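Local coordinates for hypothetical Membrane Spanning Protein (Bacillus cereus, PDB 2FB5) that catalyses the condensation of two ATP molecules into cyclic di-AMP, a diadenylate cyclase reaction required for efficient spore formation, at residues A171-I182 with S193-Y201. Sequence-based numbering, arbitrary orientation.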
loop_
_atom_site.group_PDB
_atom_site.type_symbol
_atom_site.label_atom_id
_atom_site.label_comp_id
_atom_site.label_asym_id
_atom_site.label_seq_id
_atom_site.Cartn_x
_atom_site.Cartn_y
_atom_site.Cartn_z
ATOM N N ALA A 171 -14.546 25.639 -7.052
ATOM C CA ALA A 171 -13.549 24.624 -6.793
ATOM C C ALA A 171 -13.605 24.190 -5.332
ATOM O O ALA A 171 -13.690 22.999 -5.028
ATOM C CB ALA A 171 -12.165 25.149 -7.139
ATOM N N ILE A 172 -13.550 25.170 -4.433
ATOM C CA ILE A 172 -13.613 24.889 -3.007
ATOM C C ILE A 172 -14.925 24.184 -2.711
ATOM O O ILE A 172 -14.938 23.171 -2.008
ATOM C CB ILE A 172 -13.449 26.173 -2.148
ATOM C CG1 ILE A 172 -12.059 26.777 -2.387
ATOM C CG2 ILE A 172 -13.626 25.860 -0.666
ATOM C CD1 ILE A 172 -11.882 28.175 -1.794
ATOM N N GLY A 173 -16.008 24.693 -3.292
ATOM C CA GLY A 173 -17.359 24.183 -3.035
ATOM C C GLY A 173 -17.529 22.724 -3.414
ATOM O O GLY A 173 -18.102 21.944 -2.656
ATOM N N LEU A 174 -17.016 22.339 -4.587
ATOM C CA LEU A 174 -17.090 20.945 -5.001
ATOM C C LEU A 174 -16.184 20.062 -4.132
ATOM O O LEU A 174 -16.547 18.923 -3.788
ATOM C CB LEU A 174 -16.737 20.769 -6.499
ATOM C CG LEU A 174 -16.944 19.325 -6.977
ATOM C CD1 LEU A 174 -18.420 18.873 -6.835
ATOM C CD2 LEU A 174 -16.411 19.083 -8.407
ATOM N N SER A 175 -15.021 20.592 -3.763
ATOM C CA SER A 175 -14.066 19.832 -2.961
ATOM C C SER A 175 -14.560 19.527 -1.539
ATOM O O SER A 175 -14.021 18.619 -0.884
ATOM C CB SER A 175 -12.706 20.538 -2.916
ATOM O OG SER A 175 -12.713 21.613 -1.992
ATOM N N GLU A 176 -15.558 20.288 -1.078
ATOM C CA GLU A 176 -16.205 20.082 0.241
ATOM C C GLU A 176 -17.204 18.925 0.227
ATOM O O GLU A 176 -17.526 18.364 1.271
ATOM C CB GLU A 176 -16.944 21.357 0.707
ATOM C CG GLU A 176 -16.052 22.557 1.075
ATOM C CD GLU A 176 -16.816 23.902 1.223
ATOM O OE1 GLU A 176 -18.018 23.987 0.893
ATOM O OE2 GLU A 176 -16.199 24.893 1.663
ATOM N N LYS A 177 -17.716 18.586 -0.950
ATOM C CA LYS A 177 -18.793 17.602 -1.065
ATOM C C LYS A 177 -18.330 16.285 -1.669
ATOM O O LYS A 177 -19.109 15.340 -1.781
ATOM C CB LYS A 177 -19.918 18.178 -1.924
ATOM C CG LYS A 177 -20.517 19.462 -1.386
ATOM C CD LYS A 177 -21.237 19.205 -0.073
ATOM C CE LYS A 177 -21.807 20.497 0.482
ATOM N NZ LYS A 177 -22.659 20.239 1.680
ATOM N N SER A 178 -17.063 16.242 -2.071
ATOM C CA SER A 178 -16.484 15.078 -2.736
ATOM C C SER A 178 -14.974 15.045 -2.570
ATOM O O SER A 178 -14.365 16.002 -2.095
ATOM C CB SER A 178 -16.813 15.124 -4.227
ATOM O OG SER A 178 -16.043 16.128 -4.861
ATOM N N ASP A 179 -14.368 13.937 -2.977
ATOM C CA ASP A 179 -12.923 13.807 -2.955
ATOM C C ASP A 179 -12.306 14.262 -4.288
ATOM O O ASP A 179 -11.133 14.011 -4.554
ATOM C CB ASP A 179 -12.517 12.355 -2.619
ATOM C CG ASP A 179 -12.662 11.412 -3.805
ATOM O OD1 ASP A 179 -13.611 11.583 -4.601
ATOM O OD2 ASP A 179 -11.830 10.483 -3.943
ATOM N N ALA A 180 -13.085 14.938 -5.131
ATOM C CA ALA A 180 -12.521 15.457 -6.396
ATOM C C ALA A 180 -11.394 16.461 -6.144
ATOM O O ALA A 180 -11.402 17.170 -5.144
ATOM C CB ALA A 180 -13.607 16.099 -7.257
ATOM N N LEU A 181 -10.413 16.505 -7.049
ATOM C CA LEU A 181 -9.407 17.550 -7.000
ATOM C C LEU A 181 -9.758 18.556 -8.091
ATOM O O LEU A 181 -9.984 18.164 -9.229
ATOM C CB LEU A 181 -8.003 16.963 -7.224
ATOM C CG LEU A 181 -6.845 17.954 -7.093
ATOM C CD1 LEU A 181 -5.638 17.252 -6.515
ATOM C CD2 LEU A 181 -6.492 18.621 -8.451
ATOM N N ILE A 182 -9.816 19.839 -7.762
ATOM C CA ILE A 182 -10.240 20.845 -8.756
ATOM C C ILE A 182 -9.157 21.899 -8.987
ATOM O O ILE A 182 -8.835 22.672 -8.093
ATOM C CB ILE A 182 -11.610 21.518 -8.400
ATOM C CG1 ILE A 182 -12.692 20.463 -8.125
ATOM C CG2 ILE A 182 -12.102 22.422 -9.540
ATOM C CD1 ILE A 182 -12.876 20.122 -6.629
ATOM N N SER A 193 -4.064 27.131 -8.776
ATOM C CA SER A 193 -4.400 26.502 -7.501
ATOM C C SER A 193 -5.060 25.140 -7.735
ATOM O O SER A 193 -5.494 24.841 -8.852
ATOM C CB SER A 193 -5.422 27.372 -6.763
ATOM O OG SER A 193 -4.925 28.667 -6.513
ATOM N N PHE A 194 -5.139 24.317 -6.694
ATOM C CA PHE A 194 -6.163 23.266 -6.673
ATOM C C PHE A 194 -6.886 23.248 -5.347
ATOM O O PHE A 194 -6.303 23.607 -4.318
ATOM C CB PHE A 194 -5.628 21.872 -7.034
ATOM C CG PHE A 194 -4.680 21.281 -6.019
ATOM C CD1 PHE A 194 -5.159 20.651 -4.880
ATOM C CD2 PHE A 194 -3.308 21.313 -6.238
ATOM C CE1 PHE A 194 -4.291 20.088 -3.950
ATOM C CE2 PHE A 194 -2.429 20.741 -5.314
ATOM C CZ PHE A 194 -2.927 20.136 -4.166
ATOM N N ALA A 195 -8.153 22.854 -5.382
ATOM C CA ALA A 195 -8.918 22.624 -4.169
ATOM C C ALA A 195 -9.027 21.133 -3.907
ATOM O O ALA A 195 -9.266 20.335 -4.827
ATOM C CB ALA A 195 -10.316 23.231 -4.277
ATOM N N LEU A 196 -8.864 20.772 -2.642
ATOM C CA LEU A 196 -9.001 19.397 -2.196
ATOM C C LEU A 196 -9.539 19.409 -0.769
ATOM O O LEU A 196 -8.971 20.051 0.117
ATOM C CB LEU A 196 -7.665 18.658 -2.258
ATOM C CG LEU A 196 -7.714 17.164 -1.903
ATOM C CD1 LEU A 196 -8.365 16.355 -3.024
ATOM C CD2 LEU A 196 -6.305 16.654 -1.611
ATOM N N ASN A 197 -10.646 18.716 -0.560
ATOM C CA ASN A 197 -11.260 18.618 0.770
ATOM C C ASN A 197 -11.479 19.976 1.460
ATOM O O ASN A 197 -11.186 20.149 2.651
ATOM C CB ASN A 197 -10.470 17.639 1.673
ATOM C CG ASN A 197 -11.187 17.346 3.000
ATOM O OD1 ASN A 197 -12.416 17.226 3.045
ATOM N ND2 ASN A 197 -10.412 17.233 4.086
ATOM N N GLY A 198 -11.984 20.947 0.708
ATOM C CA GLY A 198 -12.369 22.232 1.292
ATOM C C GLY A 198 -11.234 23.230 1.435
ATOM O O GLY A 198 -11.449 24.333 1.917
ATOM N N ILE A 199 -10.032 22.855 0.992
ATOM C CA ILE A 199 -8.863 23.719 1.128
ATOM C C ILE A 199 -8.277 24.058 -0.238
ATOM O O ILE A 199 -8.130 23.177 -1.084
ATOM C CB ILE A 199 -7.788 23.082 2.059
ATOM C CG1 ILE A 199 -8.365 22.917 3.473
ATOM C CG2 ILE A 199 -6.510 23.950 2.106
ATOM C CD1 ILE A 199 -7.625 21.916 4.347
ATOM N N LEU A 200 -7.954 25.334 -0.442
ATOM C CA LEU A 200 -7.336 25.787 -1.684
ATOM C C LEU A 200 -5.822 25.907 -1.526
ATOM O O LEU A 200 -5.349 26.582 -0.599
ATOM C CB LEU A 200 -7.940 27.140 -2.090
ATOM C CG LEU A 200 -7.595 27.725 -3.459
ATOM C CD1 LEU A 200 -8.271 26.932 -4.573
ATOM C CD2 LEU A 200 -8.040 29.187 -3.505
ATOM N N TYR A 201 -5.072 25.258 -2.423
ATOM C CA TYR A 201 -3.603 25.268 -2.385
ATOM C C TYR A 201 -3.027 25.911 -3.633
ATOM O O TYR A 201 -3.402 25.543 -4.743
ATOM C CB TYR A 201 -3.032 23.842 -2.311
ATOM C CG TYR A 201 -3.491 23.036 -1.123
ATOM C CD1 TYR A 201 -2.808 23.103 0.096
ATOM C CD2 TYR A 201 -4.612 22.211 -1.211
ATOM C CE1 TYR A 201 -3.227 22.356 1.195
ATOM C CE2 TYR A 201 -5.034 21.460 -0.130
ATOM C CZ TYR A 201 -4.340 21.534 1.074
ATOM O OH TYR A 201 -4.777 20.799 2.149
HETATM O O HOH W 1 -14.467 16.620 0.942
HETATM O O HOH W 2 -13.811 24.977 2.882
HETATM O O HOH W 3 -11.803 17.007 -2.478
#
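Ser-175, on helix 166-175, reaches across with its hydroxyl to grip the tip of a β-hairpin: OG accepts from Gly-198 N at 2.9 Å while donating to Ile-172 O within its own helix. Chi1 of 79° tucks OG between the backbone N and carbonyl carbon of Ser-175, where it can serve both partners. The hairpin, strands 192-196 and 199-203 joined by a type I' turn from Leu-196 to Ile-199, forms one margin of the mixed sheet in the DisA-type nucleotide-binding domain. It is a worked example of one hairpin meeting two consecutive elements, a helix at its turn and a strand along its edge. Glu-176 CG packs against Gly-198 CA at 3.7 Å.

Below the turn, Ala-195 CB sits 3.5 Å from Ala-171 O, and the side chains of Ile-172 and Leu-200 cross at about a right angle. Ile-182 and Ala-195 form an antiparallel hydrogen-bonded pair. On the sheet's other face, beside helix 47-70, Leu-181 CD1 makes a CH-pi contact over the Phe-194 ring, whose opposite face meets Tyr-201 CB. Three waters link the two segments near the turn; one donates to both Glu-176 OE2, which is also hydrogen-bonded to Thr-155 OG1, and Gly-198 O, the latter at 2.6 Å.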